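Local coordinates for mandelate racemase/muconate lactonizing enzyme family protein (Roseovarius sp. TM1035, PDB 3T9P), which is of unproven function but, as an enolase-superfamily member, probably abstracts a proton next to a substrate carboxylate to form an enolate intermediate stabilised by a metal ion, at residues 145-150 with 185-190; 166-171 with 194-199; 230-235 with 255-260; 277-282 with 288-293; 306-309 with 313-316. One frame throughout, in Å; residues are numbered along the deposited sequence.

All five contacts are largely buried, but they run from periphery to centre. Contacts 1 and 2 lie farthest out. They share helix 184-196, set against helix 147-161 in contact 1 and strand 165-169 in contact 2, and both are apolar across the interface. Contact 3, at the ends of strands 229-231 and 252-255, is the opposite of these two: carboxylates and waters, with a lysine of the second subunit nearby. Contacts 4 and 5, nearest the centre, pack loops 277-282 and 306-309 against helices through small aliphatic groups; contact 5 adds a water between Ala308 O and Thr315 OG1. They meet through Asp280 and His307, which also approaches Glu257 of contact 3.

Contact 1: 145-150 with 185-190; sequences ITPEDE and TEAVVP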
# COMPACT_ATOMS: atom_id res chain seq x y z
N ILE A 145 -28.62 10.25 -2.74
CA ILE A 145 -29.67 10.69 -3.62
C ILE A 145 -30.82 9.68 -3.87
O ILE A 145 -30.62 8.52 -3.93
CB ILE A 145 -29.01 11.10 -4.96
CG1 ILE A 145 -29.97 11.92 -5.81
CG2 ILE A 145 -28.39 9.88 -5.64
CD1 ILE A 145 -29.26 12.72 -6.85
N THR A 146 -32.02 10.18 -4.04
CA THR A 146 -33.17 9.34 -4.36
C THR A 146 -33.20 8.92 -5.84
O THR A 146 -32.68 9.61 -6.66
CB THR A 146 -34.53 10.00 -4.03
OG1 THR A 146 -34.75 11.09 -4.88
CG2 THR A 146 -34.60 10.49 -2.60
N PRO A 147 -33.91 7.85 -6.15
CA PRO A 147 -34.05 7.41 -7.52
C PRO A 147 -34.63 8.49 -8.39
O PRO A 147 -34.14 8.73 -9.45
CB PRO A 147 -35.02 6.26 -7.37
CG PRO A 147 -34.67 5.70 -6.08
CD PRO A 147 -34.32 6.81 -5.22
N GLU A 148 -35.66 9.16 -7.92
CA GLU A 148 -36.27 10.22 -8.65
C GLU A 148 -35.40 11.41 -8.90
O GLU A 148 -35.38 11.91 -9.95
CB GLU A 148 -37.64 10.55 -8.04
CG GLU A 148 -38.58 9.31 -7.95
CD GLU A 148 -38.26 8.31 -6.78
OE1 GLU A 148 -37.47 8.61 -5.89
OE2 GLU A 148 -38.84 7.21 -6.77
N ASP A 149 -34.67 11.84 -7.89
CA ASP A 149 -33.73 12.90 -8.05
C ASP A 149 -32.56 12.55 -9.00
O ASP A 149 -32.14 13.36 -9.76
CB ASP A 149 -33.23 13.39 -6.71
CG ASP A 149 -34.27 14.24 -5.97
OD1 ASP A 149 -35.31 14.55 -6.53
OD2 ASP A 149 -34.02 14.59 -4.85
N GLU A 150 -32.03 11.35 -8.90
CA GLU A 150 -30.96 10.89 -9.79
C GLU A 150 -31.47 10.84 -11.22
O GLU A 150 -30.85 11.32 -12.09
CB GLU A 150 -30.44 9.52 -9.35
CG GLU A 150 -29.15 9.10 -10.04
CD GLU A 150 -27.96 9.94 -9.60
OE1 GLU A 150 -27.12 9.43 -8.83
OE2 GLU A 150 -27.87 11.11 -10.03
N THR A 185 -31.85 -0.08 -3.85
CA THR A 185 -31.35 -0.71 -5.05
C THR A 185 -32.48 -1.19 -5.97
O THR A 185 -32.49 -0.99 -7.15
CB THR A 185 -30.31 -1.80 -4.68
OG1 THR A 185 -29.17 -1.17 -4.10
CG2 THR A 185 -29.89 -2.56 -5.85
N GLU A 186 -33.46 -1.79 -5.34
CA GLU A 186 -34.68 -2.30 -6.03
C GLU A 186 -35.39 -1.21 -6.77
O GLU A 186 -35.88 -1.46 -7.87
CB GLU A 186 -35.63 -3.06 -5.05
CG GLU A 186 -35.09 -4.41 -4.69
CD GLU A 186 -34.04 -4.39 -3.53
OE1 GLU A 186 -33.82 -3.34 -2.87
OE2 GLU A 186 -33.49 -5.48 -3.25
N ALA A 187 -35.36 0.00 -6.24
CA ALA A 187 -35.94 1.14 -6.89
C ALA A 187 -35.06 1.90 -7.87
O ALA A 187 -35.61 2.36 -8.97
CB ALA A 187 -36.50 2.11 -5.86
N VAL A 188 -33.77 2.06 -7.51
CA VAL A 188 -32.89 3.01 -8.24
C VAL A 188 -32.62 2.39 -9.65
O VAL A 188 -32.43 3.11 -10.61
CB VAL A 188 -31.56 3.34 -7.44
CG1 VAL A 188 -30.53 2.20 -7.61
CG2 VAL A 188 -30.97 4.57 -7.90
N VAL A 189 -32.64 1.07 -9.74
CA VAL A 189 -32.15 0.39 -10.94
C VAL A 189 -33.23 0.64 -12.06
O VAL A 189 -32.93 1.32 -13.09
CB VAL A 189 -31.87 -1.10 -10.69
CG1 VAL A 189 -31.71 -1.91 -12.02
CG2 VAL A 189 -30.63 -1.33 -9.79
N PRO A 190 -34.50 0.19 -11.79
CA PRO A 190 -35.56 0.45 -12.85
C PRO A 190 -35.94 1.91 -12.97
O PRO A 190 -36.13 2.43 -14.09
CB PRO A 190 -36.76 -0.48 -12.43
CG PRO A 190 -36.65 -0.67 -10.91
CD PRO A 190 -34.98 -0.77 -10.78
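Two outer helices of the C-terminal barrel, 147-161 and 184-196, meet where the first turn of one, through Pro147, rests on Ala187 and Val188 of the other. From helix 147-161 the touching is done by the proline ring: CG lies 4.0 Å from Ala187 CB and 3.9 Å from Val188 CA, while CB of Pro147 also approaches that alpha carbon. Small groups are needed here, because the backbones come so near that the alpha carbons of Pro147 and Val188 are just 4.6 Å apart. Val188 offers chiefly its CB; chi1 of 79° sets its CG1 between the backbone N and carbonyl carbon, where it packs near Arg169 O of strand 165-169.

Proline also suits the first turn of a helix, since a nitrogen without a proton costs no bond there. Just before it, Thr146 is the N-cap: its OG1 accepts from Asp149 N at 3.1 Å and a fairly straight 162°. Thr146 O receives Glu150 N at 2.9 Å, starting the helical bonding. Nearby, Pro147 touches Thr191 and Glu150 touches Val192. Pro147 on Ala187 and Val188 is apolar packing between neighbouring helices outside the strands, the layout of the enolase superfamily's modified TIM barrel.

Contact 2: 166-171 with 194-199; sequences FKWRVG and RALGDG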
# COMPACT_ATOMS: atom_id res chain seq x y z
N PHE A 166 -24.46 6.65 -18.71
CA PHE A 166 -24.64 7.13 -17.30
C PHE A 166 -24.31 6.05 -16.31
O PHE A 166 -24.70 4.93 -16.50
CB PHE A 166 -26.15 7.50 -17.10
CG PHE A 166 -26.55 8.72 -17.88
CD1 PHE A 166 -26.90 8.58 -19.22
CD2 PHE A 166 -26.56 10.02 -17.28
CE1 PHE A 166 -27.27 9.73 -19.97
CE2 PHE A 166 -26.90 11.21 -18.03
CZ PHE A 166 -27.22 11.04 -19.40
N LYS A 167 -23.64 6.40 -15.19
CA LYS A 167 -23.36 5.45 -14.13
C LYS A 167 -23.90 6.03 -12.81
O LYS A 167 -23.71 7.20 -12.55
CB LYS A 167 -21.84 5.31 -13.95
CG LYS A 167 -21.55 4.18 -12.86
CD LYS A 167 -20.02 3.82 -12.96
CE LYS A 167 -19.19 4.69 -12.03
NZ LYS A 167 -17.76 4.23 -12.19
N TRP A 168 -24.58 5.18 -12.07
CA TRP A 168 -25.04 5.47 -10.71
C TRP A 168 -24.71 4.32 -9.74
O TRP A 168 -23.97 3.37 -10.08
CB TRP A 168 -26.58 5.79 -10.78
CG TRP A 168 -27.54 4.77 -11.22
CD1 TRP A 168 -28.40 4.05 -10.40
CD2 TRP A 168 -27.79 4.29 -12.58
NE1 TRP A 168 -29.23 3.26 -11.18
CE2 TRP A 168 -28.87 3.40 -12.51
CE3 TRP A 168 -27.30 4.65 -13.86
CZ2 TRP A 168 -29.37 2.73 -13.64
CZ3 TRP A 168 -27.81 4.05 -14.99
CH2 TRP A 168 -28.93 3.13 -14.87
N ARG A 169 -25.19 4.47 -8.49
CA ARG A 169 -24.74 3.59 -7.40
C ARG A 169 -25.79 2.66 -6.93
O ARG A 169 -26.97 3.04 -6.85
CB ARG A 169 -24.27 4.37 -6.17
CG ARG A 169 -23.21 5.47 -6.47
CD ARG A 169 -21.86 4.92 -6.85
NE ARG A 169 -21.15 5.82 -7.74
CZ ARG A 169 -19.90 5.66 -8.16
NH1 ARG A 169 -19.40 6.51 -9.06
NH2 ARG A 169 -19.15 4.64 -7.69
N VAL A 170 -25.34 1.45 -6.61
CA VAL A 170 -26.17 0.48 -5.91
C VAL A 170 -25.45 0.04 -4.61
O VAL A 170 -24.26 0.33 -4.43
CB VAL A 170 -26.53 -0.76 -6.80
CG1 VAL A 170 -27.29 -0.31 -8.02
CG2 VAL A 170 -25.19 -1.48 -7.27
N GLY A 171 -26.23 -0.60 -3.75
CA GLY A 171 -25.75 -1.15 -2.49
C GLY A 171 -25.28 0.08 -1.68
O GLY A 171 -25.71 1.20 -1.92
N ARG A 194 -35.56 3.41 -16.71
CA ARG A 194 -36.75 3.79 -17.51
C ARG A 194 -36.75 5.27 -17.75
O ARG A 194 -37.11 5.66 -18.83
CB ARG A 194 -38.07 3.27 -16.90
CG ARG A 194 -38.14 1.68 -16.65
CD ARG A 194 -39.39 1.23 -15.82
NE ARG A 194 -40.60 1.37 -16.65
CZ ARG A 194 -41.38 2.46 -16.73
NH1 ARG A 194 -41.15 3.53 -15.97
NH2 ARG A 194 -42.43 2.49 -17.55
N ALA A 195 -36.32 6.14 -16.82
CA ALA A 195 -36.30 7.58 -17.14
C ALA A 195 -35.34 7.83 -18.31
O ALA A 195 -35.64 8.62 -19.18
CB ALA A 195 -35.88 8.46 -15.94
N LEU A 196 -34.16 7.14 -18.31
CA LEU A 196 -33.11 7.50 -19.29
C LEU A 196 -33.58 7.03 -20.67
O LEU A 196 -33.30 7.70 -21.68
CB LEU A 196 -31.79 6.80 -18.96
CG LEU A 196 -30.93 7.43 -17.87
CD1 LEU A 196 -29.71 6.52 -17.62
CD2 LEU A 196 -30.49 8.86 -18.31
N GLY A 197 -34.28 5.89 -20.71
CA GLY A 197 -34.91 5.43 -21.98
C GLY A 197 -33.95 4.68 -22.93
O GLY A 197 -32.83 4.34 -22.53
N ASP A 198 -34.40 4.43 -24.17
CA ASP A 198 -33.68 3.62 -25.16
C ASP A 198 -32.50 4.36 -25.72
O ASP A 198 -32.48 5.58 -25.70
CB ASP A 198 -34.62 3.39 -26.38
CG ASP A 198 -35.82 2.46 -26.07
OD1 ASP A 198 -35.85 1.76 -25.01
OD2 ASP A 198 -36.72 2.46 -26.95
N GLY A 199 -31.53 3.61 -26.25
CA GLY A 199 -30.42 4.28 -26.91
C GLY A 199 -29.43 4.81 -25.90
O GLY A 199 -28.57 5.59 -26.29
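Phe166 and Trp168 of strand 165-169 meet Leu196 at the end of helix 184-196, inside the beta-alpha-beta unit completed by the parallel strand 201-205. Both aromatic residues point from the same side of the strand, being two apart, so that one leucine serves both.

The plain apolar contacts are made by CD1 of the leucine. Leu196 CD1 touches Phe166 CB at 3.7 Å and reaches Trp168 CZ3 at 4.1 Å, meeting the indole obliquely. With chi1 at 63° the indole is swung so that CZ3 meets the leucine, while its NE1 makes a weak hydrogen bond to Val188 O. A leucine, forked at CG, fits because its two methyls can serve different neighbours.

Phe154 of helix 147-161 also touches Phe166, Trp168 and Leu196, so the cluster ties two helices to the strand. At the helix end, Gly197 takes a positive phi of 83°, readily accepted by glycine, and turns the chain toward strand 201-205.

The other branch makes a CH-pi contact: Leu196 CD2 stands over one face of the Phe166 ring, 3.8 Å from the centroid and 14° off the ring normal, with Phe166 CD1 and CE1 each 3.7 Å away.

Contact 3: 230-235 with 255-260; sequences FEEPCP and GGEQDC
Extended torsions carry Glu232 across to Gln258 and Glu257: its CG is anti to the backbone N (chi1 -174°) and the chain stays straight beyond CG (chi2 180°). Glu257 is likewise extended, whereas Gln258 bends at chi2 and brings its amide about at right angles to the Glu232 carboxylate, the two planes being 79° apart.

The carboxylates approach without touching, Glu232 OE1 lying 4.1 Å from Glu257 OE1. Waters fill the joint. Water 2 donates to Glu232 OE1 at 2.8 Å and accepts from Gly256 N at 2.8 Å. Water 3 donates to Glu232 OE2 at 2.6 Å and only weakly to Glu257 OE1. Water 1 accepts from Glu257 N at 3.1 Å and lies within bonding distance of Glu231 OE2. Glu232 OE2 is further bonded to Ser208 OG, so both its oxygens have partners.

The 255-260 loop contains a type I beta turn from Gly256 to Asp259, closed by Asp259 N to Gly256 O at 2.8 Å. Glycine suits position 256, where a beta carbon would jam against the preceding carbonyl. Lys94 of the second subunit makes a salt bridge to Glu257 OE2, and Lys167 makes another to Glu231 OE1; the two lysines would probably offset part of the negative charge.

Asp205, Glu231 and Glu257, at or just beyond the ends of strands 201-205, 229-231 and 252-255, stand where relatives in the mandelate racemase family place their metal ligands, so this hydrated acidic cluster is consistent with a metal site.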
# COMPACT_ATOMS: atom_id res chain seq x y z
N PHE A 230 -21.29 -3.64 -14.55
CA PHE A 230 -21.51 -3.76 -13.10
C PHE A 230 -20.12 -3.65 -12.46
O PHE A 230 -19.32 -4.53 -12.51
CB PHE A 230 -22.17 -5.11 -12.76
CG PHE A 230 -22.63 -5.25 -11.34
CD1 PHE A 230 -22.53 -4.20 -10.41
CD2 PHE A 230 -23.16 -6.52 -10.92
CE1 PHE A 230 -23.02 -4.38 -9.06
CE2 PHE A 230 -23.66 -6.72 -9.64
CZ PHE A 230 -23.63 -5.67 -8.65
N GLU A 231 -19.83 -2.49 -11.94
CA GLU A 231 -18.50 -2.23 -11.33
C GLU A 231 -18.41 -2.62 -9.85
O GLU A 231 -19.37 -2.47 -9.09
CB GLU A 231 -18.23 -0.78 -11.52
CG GLU A 231 -16.88 -0.28 -10.98
CD GLU A 231 -16.56 1.10 -11.64
OE1 GLU A 231 -17.16 1.44 -12.75
OE2 GLU A 231 -15.63 1.77 -11.12
N GLU A 232 -17.26 -3.19 -9.50
CA GLU A 232 -16.83 -3.62 -8.17
C GLU A 232 -18.02 -4.15 -7.37
O GLU A 232 -18.39 -3.63 -6.29
CB GLU A 232 -16.07 -2.50 -7.44
CG GLU A 232 -15.44 -2.83 -6.14
CD GLU A 232 -14.77 -1.57 -5.65
OE1 GLU A 232 -14.09 -0.93 -6.52
OE2 GLU A 232 -14.97 -1.23 -4.45
N PRO A 233 -18.62 -5.25 -7.88
CA PRO A 233 -19.80 -5.80 -7.20
C PRO A 233 -19.46 -6.43 -5.79
O PRO A 233 -20.31 -6.33 -4.91
CB PRO A 233 -20.29 -6.91 -8.18
CG PRO A 233 -18.99 -7.40 -8.86
CD PRO A 233 -18.27 -5.99 -9.11
N CYS A 234 -18.26 -7.01 -5.61
CA CYS A 234 -17.81 -7.63 -4.40
C CYS A 234 -16.62 -6.82 -3.81
O CYS A 234 -15.99 -6.03 -4.55
CB CYS A 234 -17.28 -9.03 -4.73
SG CYS A 234 -18.75 -10.05 -5.41
N PRO A 235 -16.33 -7.04 -2.49
CA PRO A 235 -15.06 -6.41 -1.96
C PRO A 235 -13.94 -6.61 -3.01
O PRO A 235 -13.68 -7.76 -3.49
CB PRO A 235 -14.80 -7.19 -0.66
CG PRO A 235 -16.23 -7.50 -0.14
CD PRO A 235 -16.88 -7.99 -1.49
N GLY A 255 -13.55 -3.54 -12.75
CA GLY A 255 -12.95 -3.32 -11.48
C GLY A 255 -11.49 -2.93 -11.57
O GLY A 255 -10.89 -2.99 -12.68
N GLY A 256 -10.95 -2.43 -10.46
CA GLY A 256 -9.50 -2.17 -10.30
C GLY A 256 -9.14 -0.77 -9.79
O GLY A 256 -7.99 -0.45 -9.67
N GLU A 257 -10.13 0.11 -9.61
CA GLU A 257 -9.93 1.50 -9.11
C GLU A 257 -8.90 1.57 -8.01
O GLU A 257 -8.03 2.47 -8.04
CB GLU A 257 -11.30 2.07 -8.59
CG GLU A 257 -11.19 3.33 -7.73
CD GLU A 257 -12.54 3.84 -7.09
OE1 GLU A 257 -13.51 3.06 -6.94
OE2 GLU A 257 -12.56 5.05 -6.66
N GLN A 258 -8.97 0.66 -7.02
CA GLN A 258 -8.07 0.74 -5.88
C GLN A 258 -6.83 -0.17 -6.02
O GLN A 258 -6.05 -0.30 -5.07
CB GLN A 258 -8.80 0.31 -4.62
CG GLN A 258 -9.89 1.32 -4.14
CD GLN A 258 -11.27 1.09 -4.69
OE1 GLN A 258 -11.61 0.04 -5.27
NE2 GLN A 258 -12.09 2.08 -4.54
N ASP A 259 -6.67 -0.81 -7.19
CA ASP A 259 -5.49 -1.67 -7.35
C ASP A 259 -4.32 -0.84 -7.78
O ASP A 259 -4.44 -0.19 -8.80
CB ASP A 259 -5.82 -2.74 -8.41
CG ASP A 259 -6.66 -3.86 -7.79
OD1 ASP A 259 -7.90 -3.73 -7.63
OD2 ASP A 259 -6.02 -4.84 -7.36
N CYS A 260 -3.22 -0.80 -7.01
CA CYS A 260 -2.14 0.10 -7.38
C CYS A 260 -0.75 -0.57 -7.58
O CYS A 260 0.22 0.11 -7.99
CB CYS A 260 -2.00 1.26 -6.38
SG CYS A 260 -1.55 0.74 -4.73
O HOH W 1 -13.20 0.05 -10.26
O HOH W 2 -12.51 -2.62 -8.12
O HOH W 3 -14.87 1.39 -4.22

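Contact 4: 277-282 with 288-293; sequences VQPDVM and HRTLQV
Thr290 of helix 287-299 fits between Pro279 and Val281, its CB dividing into two branches with different tasks. OG1, anti to the carbonyl carbon with chi1 at -59°, faces the backbone of Val281: it lies 3.5 Å from Val281 CA and 3.9 Å from Val281 CG2. Its hydrogen bond goes to Gly286 O, one turn back along the chain, so the hydroxyl is satisfied and can sit against carbon. CG2, the other branch, is the apolar tip; it meets Pro279 CG at 3.8 Å and Val281 CG2 at 4.1 Å. Threonine suits the place because its methyl faces carbon while its hydroxyl is satisfied by Gly286 O, just before the helix.

The segment 277-282 follows the short barrel strand 276-277 and turns into helix 281-284, so these contacts seat a strand-end loop of the modified TIM barrel on a nearby helix. Asp280 is at the N-cap position of the short, weakly bonded helix 281-284: OD1 takes a weak bond from Met282 N, 2.9 Å and bent to 126°, and another from Tyr283 N. Its OD2 is hydrogen-bonded to His307 ND1, a pairing that resembles the His-Asp dyad of mandelate racemase relatives.

A turn beyond Thr290, Val293 supplies CG1, anti to its backbone N, to Pro279 CG at 4.2 Å, and Trp265 of helix 262-270 packs against both Pro279 and Val293.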
# COMPACT_ATOMS: atom_id res chain seq x y z
N VAL A 277 -10.92 -3.58 -17.12
CA VAL A 277 -9.98 -3.14 -16.02
C VAL A 277 -10.12 -1.62 -15.90
O VAL A 277 -10.36 -0.97 -16.91
CB VAL A 277 -8.46 -3.50 -16.25
CG1 VAL A 277 -8.28 -5.11 -16.34
CG2 VAL A 277 -7.92 -2.84 -17.44
N GLN A 278 -9.95 -1.09 -14.68
CA GLN A 278 -10.33 0.32 -14.42
C GLN A 278 -9.31 0.93 -13.52
O GLN A 278 -9.68 1.37 -12.44
CB GLN A 278 -11.70 0.33 -13.66
CG GLN A 278 -12.77 -0.24 -14.54
CD GLN A 278 -14.13 0.15 -14.11
OE1 GLN A 278 -14.57 -0.35 -13.07
NE2 GLN A 278 -14.86 0.99 -14.95
N PRO A 279 -8.01 0.96 -13.96
CA PRO A 279 -7.01 1.62 -13.11
C PRO A 279 -7.41 3.11 -12.99
O PRO A 279 -8.12 3.65 -13.89
CB PRO A 279 -5.69 1.54 -13.97
CG PRO A 279 -6.18 1.49 -15.40
CD PRO A 279 -7.49 0.62 -15.30
N ASP A 280 -6.85 3.78 -12.01
CA ASP A 280 -7.01 5.19 -11.84
C ASP A 280 -5.63 5.75 -11.96
O ASP A 280 -4.74 5.35 -11.22
CB ASP A 280 -7.60 5.47 -10.41
CG ASP A 280 -7.71 7.00 -10.08
OD1 ASP A 280 -6.69 7.65 -9.90
OD2 ASP A 280 -8.86 7.50 -10.01
N VAL A 281 -5.45 6.72 -12.87
CA VAL A 281 -4.07 7.22 -13.18
C VAL A 281 -3.33 7.65 -11.86
O VAL A 281 -2.10 7.40 -11.61
CB VAL A 281 -4.15 8.35 -14.26
CG1 VAL A 281 -2.75 9.08 -14.40
CG2 VAL A 281 -4.52 7.76 -15.52
N MET A 282 -4.07 8.37 -11.03
CA MET A 282 -3.46 9.05 -9.85
C MET A 282 -3.26 8.01 -8.74
O MET A 282 -2.28 8.12 -8.04
CB MET A 282 -4.41 10.14 -9.25
CG MET A 282 -4.36 11.45 -9.94
SD MET A 282 -3.84 11.60 -11.70
CE MET A 282 -3.40 13.37 -11.74
N HIS A 288 3.05 6.21 -16.82
CA HIS A 288 3.87 5.03 -17.16
C HIS A 288 3.26 3.82 -16.49
O HIS A 288 3.14 2.79 -17.10
CB HIS A 288 5.33 5.21 -16.64
CG HIS A 288 6.23 5.95 -17.60
ND1 HIS A 288 6.45 5.52 -18.89
CD2 HIS A 288 7.02 7.04 -17.42
CE1 HIS A 288 7.28 6.37 -19.50
NE2 HIS A 288 7.66 7.29 -18.62
N ARG A 289 2.92 3.92 -15.20
CA ARG A 289 2.41 2.77 -14.49
C ARG A 289 1.03 2.38 -14.99
O ARG A 289 0.78 1.18 -15.14
CB ARG A 289 2.43 2.99 -12.99
CG ARG A 289 3.89 3.04 -12.43
CD ARG A 289 3.87 3.20 -10.84
NE ARG A 289 3.07 2.17 -10.12
CZ ARG A 289 3.45 0.92 -9.95
NH1 ARG A 289 4.69 0.54 -10.41
NH2 ARG A 289 2.68 0.05 -9.28
N THR A 290 0.19 3.36 -15.34
CA THR A 290 -1.14 3.00 -15.86
C THR A 290 -1.01 2.25 -17.25
O THR A 290 -1.69 1.25 -17.51
CB THR A 290 -2.01 4.29 -15.98
OG1 THR A 290 -2.08 4.82 -14.66
CG2 THR A 290 -3.48 3.94 -16.44
N LEU A 291 -0.13 2.78 -18.10
CA LEU A 291 0.22 2.14 -19.38
C LEU A 291 0.65 0.68 -19.22
O LEU A 291 0.24 -0.17 -20.02
CB LEU A 291 1.34 2.95 -20.08
CG LEU A 291 0.83 4.25 -20.71
CD1 LEU A 291 2.11 5.09 -21.14
CD2 LEU A 291 -0.17 3.92 -21.91
N GLN A 292 1.39 0.36 -18.16
CA GLN A 292 1.79 -1.01 -17.84
C GLN A 292 0.54 -1.89 -17.55
O GLN A 292 0.39 -2.98 -18.18
CB GLN A 292 2.83 -1.01 -16.69
CG GLN A 292 3.30 -2.43 -16.24
CD GLN A 292 4.03 -3.27 -17.35
OE1 GLN A 292 4.83 -2.74 -18.16
NE2 GLN A 292 3.70 -4.59 -17.40
N VAL A 293 -0.42 -1.35 -16.78
CA VAL A 293 -1.68 -2.03 -16.60
C VAL A 293 -2.45 -2.20 -17.92
O VAL A 293 -3.01 -3.28 -18.14
CB VAL A 293 -2.55 -1.37 -15.49
CG1 VAL A 293 -3.95 -2.06 -15.43
CG2 VAL A 293 -1.76 -1.42 -14.12

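Contact 5: 306-309 with 313-316; sequences PHAA and LVTM
Thr315 OG1 is gripped from two directions: water 4 donates to it at 2.8 Å, and it is also hydrogen-bonded to Asn310 O. The same water donates its other proton to Ala308 O, again at 2.8 Å, and so bridges the loop to the first turn of helix 313-322. A chi1 of -65° turns the hydroxyl toward the loop, anti to the carbonyl carbon and beside the backbone N.

Beside this bridge the contact is van der Waals packing. Ala308 CB lies 3.7 Å from Thr315 OG1 and 4.1 Å from Thr315 CA, coming right up to the helix backbone; a single methyl suits a spot where the alpha carbons of Ala308 and Thr315 are 5.5 Å apart. Val314 closes the other flank, its CG2 standing 4.4 Å from Ala308 CB and 4.3 Å from His307 O. Its short, stiff beta-branched side chain fits where loop and helix run close together.

Around this core the loop is held by strand 332-335, whose Glu333 OE1 accepts from Ala308 N, while Leu332 and Phe334 touch Thr315. Val314 also packs on Met282, and Pro306 on Thr318, Leu321 and Leu322, so loop and helix 313-322 together are flanked by helix 281-284 and strand 332-335.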
# COMPACT_ATOMS: atom_id res chain seq x y z
N PRO A 306 -10.82 3.48 -17.60
CA PRO A 306 -10.16 3.97 -16.34
C PRO A 306 -11.17 4.72 -15.39
O PRO A 306 -12.31 5.16 -15.85
CB PRO A 306 -9.16 5.02 -16.84
CG PRO A 306 -8.97 4.70 -18.39
CD PRO A 306 -10.36 4.24 -18.82
N HIS A 307 -10.81 4.78 -14.13
CA HIS A 307 -11.65 5.41 -13.10
C HIS A 307 -11.12 6.84 -12.99
O HIS A 307 -9.86 7.05 -12.91
CB HIS A 307 -11.44 4.64 -11.78
CG HIS A 307 -11.92 5.41 -10.58
ND1 HIS A 307 -11.18 6.44 -10.04
CD2 HIS A 307 -13.08 5.37 -9.89
CE1 HIS A 307 -11.82 6.95 -9.01
NE2 HIS A 307 -12.98 6.32 -8.89
N ALA A 308 -12.02 7.85 -12.97
CA ALA A 308 -11.66 9.24 -12.80
C ALA A 308 -12.89 9.81 -12.11
O ALA A 308 -13.88 10.03 -12.78
CB ALA A 308 -11.44 10.01 -14.22
N ALA A 309 -12.78 10.19 -10.86
CA ALA A 309 -14.03 10.46 -10.12
C ALA A 309 -14.20 11.90 -9.70
O ALA A 309 -15.17 12.22 -9.03
CB ALA A 309 -14.16 9.49 -8.94
N LEU A 313 -6.98 17.16 -11.96
CA LEU A 313 -6.28 16.84 -13.20
C LEU A 313 -6.55 15.35 -13.67
O LEU A 313 -6.29 14.96 -14.82
CB LEU A 313 -4.79 17.02 -12.93
CG LEU A 313 -3.97 16.91 -14.22
CD1 LEU A 313 -4.28 18.03 -15.12
CD2 LEU A 313 -2.45 16.76 -13.91
N VAL A 314 -6.94 14.51 -12.72
CA VAL A 314 -7.15 13.07 -13.05
C VAL A 314 -8.03 12.91 -14.32
O VAL A 314 -7.82 12.03 -15.12
CB VAL A 314 -7.66 12.27 -11.81
CG1 VAL A 314 -9.11 12.73 -11.37
CG2 VAL A 314 -7.64 10.68 -12.10
N THR A 315 -9.06 13.73 -14.47
CA THR A 315 -9.91 13.57 -15.62
C THR A 315 -9.15 13.90 -16.94
O THR A 315 -9.22 13.09 -17.90
CB THR A 315 -11.29 14.31 -15.44
OG1 THR A 315 -11.99 13.67 -14.35
CG2 THR A 315 -12.26 14.21 -16.80
N MET A 316 -8.43 14.97 -16.98
CA MET A 316 -7.62 15.33 -18.19
C MET A 316 -6.52 14.28 -18.46
O MET A 316 -6.33 13.86 -19.59
CB MET A 316 -6.97 16.75 -18.02
CG MET A 316 -6.16 17.24 -19.32
SD MET A 316 -7.25 17.12 -20.79
CE MET A 316 -8.32 18.52 -20.46
O HOH W 4 -14.46 12.62 -13.63